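Local coordinates for ornithine carbamoyltransferase, mitochondrial (PDB 3SDS), which catalyses the transfer of a carbamoyl group from carbamoyl phosphate to L-ornithine, giving L-citrulline and phosphate in the first of three steps from ornithine to arginine, at residues A[39-44]-A[182-187]; A[113-118]-A[136-141]. All blocks are in the same frame, centred on the assembly; numbering follows the deposited sequence.

Contact 1 of 2, residues A[39-44]-A[182-187]; sequences TLVRNA and SSLGLE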
loop_
_atom_site.group_PDB
_atom_site.type_symbol
_atom_site.label_atom_id
_atom_site.label_comp_id
_atom_site.label_asym_id
_atom_site.label_seq_id
_atom_site.Cartn_x
_atom_site.Cartn_y
_atom_site.Cartn_z
ATOM N N THR A 39 -28.679 -11.469 -10.618
ATOM C CA THR A 39 -28.790 -10.378 -9.639
ATOM C C THR A 39 -27.461 -9.618 -9.433
ATOM O O THR A 39 -27.447 -8.373 -9.346
ATOM C CB THR A 39 -29.364 -10.899 -8.294
ATOM O OG1 THR A 39 -30.701 -11.364 -8.502
ATOM C CG2 THR A 39 -29.390 -9.815 -7.226
ATOM N N LEU A 40 -26.351 -10.361 -9.377
ATOM C CA LEU A 40 -25.018 -9.746 -9.283
ATOM C C LEU A 40 -24.748 -8.863 -10.513
ATOM O O LEU A 40 -24.196 -7.754 -10.402
ATOM C CB LEU A 40 -23.919 -10.810 -9.115
ATOM C CG LEU A 40 -23.839 -11.608 -7.799
ATOM C CD1 LEU A 40 -22.664 -12.571 -7.816
ATOM C CD2 LEU A 40 -23.719 -10.691 -6.596
ATOM N N VAL A 41 -25.173 -9.348 -11.675
ATOM C CA VAL A 41 -24.974 -8.613 -12.899
ATOM C C VAL A 41 -25.877 -7.367 -12.950
ATOM O O VAL A 41 -25.388 -6.267 -13.244
ATOM C CB VAL A 41 -25.086 -9.542 -14.162
ATOM C CG1 VAL A 41 -25.047 -8.741 -15.455
ATOM C CG2 VAL A 41 -23.940 -10.548 -14.171
ATOM N N ARG A 42 -27.167 -7.504 -12.642
ATOM C CA ARG A 42 -28.022 -6.303 -12.602
ATOM C C ARG A 42 -27.498 -5.250 -11.612
ATOM O O ARG A 42 -27.430 -4.068 -11.948
ATOM C CB ARG A 42 -29.488 -6.636 -12.338
ATOM C CG ARG A 42 -30.184 -7.258 -13.551
ATOM C CD ARG A 42 -31.641 -7.628 -13.280
ATOM N NE ARG A 42 -31.757 -8.694 -12.282
ATOM C CZ ARG A 42 -32.185 -9.924 -12.536
ATOM N NH1 ARG A 42 -32.554 -10.269 -13.764
ATOM N NH2 ARG A 42 -32.246 -10.816 -11.553
ATOM N N ASN A 43 -27.090 -5.686 -10.419
ATOM C CA ASN A 43 -26.545 -4.765 -9.422
ATOM C C ASN A 43 -25.323 -3.964 -9.931
ATOM O O ASN A 43 -25.260 -2.733 -9.742
ATOM C CB ASN A 43 -26.248 -5.474 -8.077
ATOM C CG ASN A 43 -27.519 -6.013 -7.376
ATOM O OD1 ASN A 43 -28.659 -5.802 -7.835
ATOM N ND2 ASN A 43 -27.320 -6.727 -6.273
ATOM N N ALA A 44 -24.378 -4.651 -10.586
ATOM C CA ALA A 44 -23.202 -3.995 -11.163
ATOM C C ALA A 44 -23.623 -2.971 -12.222
ATOM O O ALA A 44 -23.152 -1.826 -12.219
ATOM C CB ALA A 44 -22.214 -5.019 -11.734
ATOM N N SER A 182 -34.696 -14.816 -13.088
ATOM C CA SER A 182 -33.697 -15.877 -13.200
ATOM C C SER A 182 -32.966 -15.827 -14.529
ATOM O O SER A 182 -32.269 -16.787 -14.901
ATOM C CB SER A 182 -34.324 -17.263 -13.008
ATOM O OG SER A 182 -35.242 -17.566 -14.043
ATOM N N SER A 183 -33.112 -14.701 -15.223
ATOM C CA SER A 183 -32.548 -14.537 -16.557
ATOM C C SER A 183 -32.163 -13.091 -16.877
ATOM O O SER A 183 -32.818 -12.139 -16.425
ATOM C CB SER A 183 -33.539 -15.067 -17.599
ATOM O OG SER A 183 -33.184 -14.661 -18.907
ATOM N N LEU A 184 -31.107 -12.942 -17.671
ATOM C CA LEU A 184 -30.711 -11.643 -18.207
ATOM C C LEU A 184 -31.286 -11.377 -19.605
ATOM O O LEU A 184 -30.839 -10.462 -20.304
ATOM C CB LEU A 184 -29.186 -11.535 -18.256
ATOM C CG LEU A 184 -28.460 -11.524 -16.919
ATOM C CD1 LEU A 184 -26.970 -11.656 -17.140
ATOM C CD2 LEU A 184 -28.787 -10.277 -16.120
ATOM N N GLY A 185 -32.267 -12.181 -20.013
ATOM C CA GLY A 185 -32.901 -12.047 -21.333
ATOM C C GLY A 185 -32.002 -12.336 -22.523
ATOM O O GLY A 185 -32.219 -11.787 -23.594
ATOM N N LEU A 186 -31.010 -13.212 -22.345
ATOM C CA LEU A 186 -30.010 -13.503 -23.382
ATOM C C LEU A 186 -30.183 -14.850 -24.095
ATOM O O LEU A 186 -29.295 -15.280 -24.834
ATOM C CB LEU A 186 -28.599 -13.439 -22.783
ATOM C CG LEU A 186 -28.091 -12.071 -22.309
ATOM C CD1 LEU A 186 -26.798 -12.200 -21.499
ATOM C CD2 LEU A 186 -27.937 -11.082 -23.489
ATOM N N GLU A 187 -31.314 -15.511 -23.884
ATOM C CA GLU A 187 -31.533 -16.835 -24.436
ATOM C C GLU A 187 -31.344 -16.899 -25.951
ATOM O O GLU A 187 -31.874 -16.078 -26.700
ATOM C CB GLU A 187 -32.907 -17.380 -24.039
ATOM C CG GLU A 187 -33.017 -17.720 -22.547
ATOM C CD GLU A 187 -33.573 -16.564 -21.687
ATOM O OE1 GLU A 187 -33.823 -16.784 -20.476
ATOM O OE2 GLU A 187 -33.767 -15.437 -22.214
#

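Contact 2 of 2, residues A[113-118]-A[136-141]; sequences DTSVVI and ANLAKH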
loop_
_atom_site.group_PDB
_atom_site.type_symbol
_atom_site.label_atom_id
_atom_site.label_comp_id
_atom_site.label_asym_id
_atom_site.label_seq_id
_atom_site.Cartn_x
_atom_site.Cartn_y
_atom_site.Cartn_z
ATOM N N ASP A 113 -2.261 -22.254 10.083
ATOM C CA ASP A 113 -1.922 -21.107 10.925
ATOM C C ASP A 113 -2.169 -19.739 10.240
ATOM O O ASP A 113 -2.921 -18.892 10.749
ATOM C CB ASP A 113 -0.462 -21.213 11.386
ATOM C CG ASP A 113 -0.185 -22.452 12.254
ATOM O OD1 ASP A 113 -1.029 -23.377 12.314
ATOM O OD2 ASP A 113 0.897 -22.499 12.891
ATOM N N THR A 114 -1.550 -19.540 9.079
ATOM C CA THR A 114 -1.728 -18.320 8.293
ATOM C C THR A 114 -3.209 -17.958 8.092
ATOM O O THR A 114 -3.635 -16.821 8.313
ATOM C CB THR A 114 -1.028 -18.488 6.944
ATOM O OG1 THR A 114 0.386 -18.515 7.172
ATOM C CG2 THR A 114 -1.361 -17.359 5.990
ATOM N N SER A 115 -3.976 -18.956 7.675
ATOM C CA SER A 115 -5.417 -18.877 7.490
ATOM C C SER A 115 -6.207 -18.452 8.756
ATOM O O SER A 115 -7.043 -17.569 8.687
ATOM C CB SER A 115 -5.895 -20.239 6.996
ATOM O OG SER A 115 -7.151 -20.135 6.381
ATOM N N VAL A 116 -5.946 -19.074 9.906
ATOM C CA VAL A 116 -6.702 -18.737 11.110
ATOM C C VAL A 116 -6.362 -17.317 11.565
ATOM O O VAL A 116 -7.273 -16.514 11.835
ATOM C CB VAL A 116 -6.485 -19.756 12.256
ATOM C CG1 VAL A 116 -6.834 -19.146 13.631
ATOM C CG2 VAL A 116 -7.282 -21.026 12.005
ATOM N N VAL A 117 -5.056 -17.017 11.592
ATOM C CA VAL A 117 -4.494 -15.741 12.074
ATOM C C VAL A 117 -4.888 -14.493 11.270
ATOM O O VAL A 117 -5.362 -13.511 11.844
ATOM C CB VAL A 117 -2.945 -15.829 12.205
ATOM C CG1 VAL A 117 -2.339 -14.482 12.641
ATOM C CG2 VAL A 117 -2.574 -16.908 13.204
ATOM N N ILE A 118 -4.683 -14.519 9.956
ATOM C CA ILE A 118 -5.037 -13.367 9.107
ATOM C C ILE A 118 -6.535 -13.110 9.123
ATOM O O ILE A 118 -6.957 -11.960 9.293
ATOM C CB ILE A 118 -4.509 -13.497 7.643
ATOM C CG1 ILE A 118 -2.974 -13.543 7.655
ATOM C CG2 ILE A 118 -4.970 -12.333 6.782
ATOM C CD1 ILE A 118 -2.301 -13.412 6.289
ATOM N N ALA A 136 -8.999 -23.834 -1.570
ATOM C CA ALA A 136 -10.018 -24.505 -0.760
ATOM C C ALA A 136 -9.553 -24.701 0.686
ATOM O O ALA A 136 -10.298 -24.415 1.621
ATOM C CB ALA A 136 -10.452 -25.828 -1.395
ATOM N N ASN A 137 -8.318 -25.152 0.864
ATOM C CA ASN A 137 -7.758 -25.350 2.204
ATOM C C ASN A 137 -7.703 -24.053 3.041
ATOM O O ASN A 137 -7.950 -24.058 4.250
ATOM C CB ASN A 137 -6.380 -26.036 2.112
ATOM C CG ASN A 137 -6.463 -27.478 1.552
ATOM O OD1 ASN A 137 -7.450 -28.187 1.763
ATOM N ND2 ASN A 137 -5.418 -27.900 0.836
ATOM N N LEU A 138 -7.388 -22.950 2.375
ATOM C CA LEU A 138 -7.392 -21.642 2.985
ATOM C C LEU A 138 -8.803 -21.275 3.431
ATOM O O LEU A 138 -9.031 -20.954 4.598
ATOM C CB LEU A 138 -6.867 -20.617 1.985
ATOM C CG LEU A 138 -7.062 -19.130 2.265
ATOM C CD1 LEU A 138 -6.355 -18.667 3.539
ATOM C CD2 LEU A 138 -6.540 -18.375 1.084
ATOM N N ALA A 139 -9.746 -21.324 2.497
ATOM C CA ALA A 139 -11.149 -21.068 2.796
ATOM C C ALA A 139 -11.689 -21.979 3.896
ATOM O O ALA A 139 -12.493 -21.543 4.729
ATOM C CB ALA A 139 -11.987 -21.225 1.541
ATOM N N LYS A 140 -11.260 -23.241 3.892
ATOM C CA LYS A 140 -11.759 -24.220 4.851
ATOM C C LYS A 140 -11.558 -23.722 6.276
ATOM O O LYS A 140 -12.401 -23.933 7.131
ATOM C CB LYS A 140 -11.088 -25.585 4.653
ATOM C CG LYS A 140 -11.823 -26.765 5.305
ATOM C CD LYS A 140 -10.863 -27.939 5.603
ATOM C CE LYS A 140 -11.545 -29.126 6.339
ATOM N NZ LYS A 140 -12.185 -30.108 5.380
ATOM N N HIS A 141 -10.457 -23.026 6.515
ATOM C CA HIS A 141 -10.142 -22.559 7.864
ATOM C C HIS A 141 -10.251 -21.039 8.101
ATOM O O HIS A 141 -9.942 -20.559 9.184
ATOM C CB HIS A 141 -8.767 -23.089 8.278
ATOM C CG HIS A 141 -8.605 -24.566 8.065
ATOM N ND1 HIS A 141 -7.905 -25.093 6.998
ATOM C CD2 HIS A 141 -9.070 -25.626 8.771
ATOM C CE1 HIS A 141 -7.933 -26.414 7.062
ATOM N NE2 HIS A 141 -8.630 -26.762 8.130
#

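Contact 1 of 2, residues A[39-44]-A[182-187]
This is a small helix-to-loop contact in which V41 and R42, consecutive residues of helix 34-51, meet S183 and L184 in the loop between helix 156-169 and strand 190-194. About 183 Å² is buried, and the backbones stay apart, 8.2 Å between CA of R42 and CA of L184; the joining is done by side chains of the helix, meeting the side chain of L184 and the carbonyl of S183. The apolar half is V41 against L184. CG1 of V41 lies anti to its own backbone N (chi1 173°), which presents that methyl to CD1 of L184 at 3.9 Å; the two side chains cross at about a right angle. L184 also rests on A38, one turn earlier in the same helix, and on M211. The polar half belongs to R42. Its chain bends at chi3 (-66°), folding the guanidinium over toward the loop while CG stays 4.2 Å from CD2 of L184. The carbonyl O of S183 lies 3.3 Å from NH1 of R42, at the edge of the guanidinium and near its plane. The firmer partner of the group is P181, whose carbonyl O is hydrogen-bonded to NH2; NH2 also makes a weak bond back to OG1 of T39. The loop is shaped internally by S183, whose OG accepts from N of G185 at 2.9 Å in an ST turn and donates to OE1 of E187 at 2.7 Å. L186 packs on F163 and I166 of helix 156-169. The arrangement joins the N-terminal helix of the carbamoyl phosphate domain to the segment that enters the first strand of the ornithine domain, as expected in the two-domain carbamoyltransferase fold.

Contact 2 of 2, residues A[113-118]-A[136-141]
The carbonyl O of L138 accepts a backbone bond from N of H141 (3.2 Å) and is also approached from the neighbouring helix by OG of S115, 2.7 Å away. S115 lies squarely on the side of helix 113-118 that looks at helix 136-141. Its hydroxyl is anti to the backbone N (chi1 -160°), which carries OG across the gap toward helix 136-141. There it sits beside CD1 of L138 as well as the carbonyl, with CB of S115 3.8 Å from that same methyl, and CB of H141 lies 3.9 Å from OG. With S115 at the crossing the backbones lie close: CA of S115 and CA of L138 are 5.6 Å apart, and the segment axes 8.6 Å, crossing at -44°. The two helices are successive in the carbamoyl phosphate domain. Helix 111-119 precedes strand 124-128, and helix 132-141 is the crossover of the beta-alpha-beta unit that carries the chain on to strand 146-148 of the parallel sheet. Next to S115, V116 adds only a light touch, its CG2 3.9 Å from the carbonyl O of H141. The imidazole of H141 turns back along its own helix: ND1 donates to the carbonyl O of N137 at 2.9 Å, in the carbonyl plane but 32° out of the ring plane, and the ring also meets Y112 edge-to-face. Helix 111-119 also meets a second subunit, where OD1 of D113 is hydrogen-bonded to OH of Y321 of that subunit, V116 packs on its F328 and V117 on its R79.

Contact 1 and contact 2 lie at separate places on the chain, their centres 32 Å apart and their nearest atoms about 17 Å. In sequence, contact 2 is nested inside the stretch of chain that contact 1 closes. Contact 2 lies within the carbamoyl phosphate domain, at the subunit interface, where V117 packs on R79 of a neighbouring subunit, a residue that probably binds carbamoyl phosphate. Contact 1 joins that domain to the chain entering the ornithine domain and touches no other subunit. The side chain of L138 is about 9 Å from that of R128, and that of V41 about 11 Å from those of Q158 and R334, all probable carbamoyl phosphate ligands.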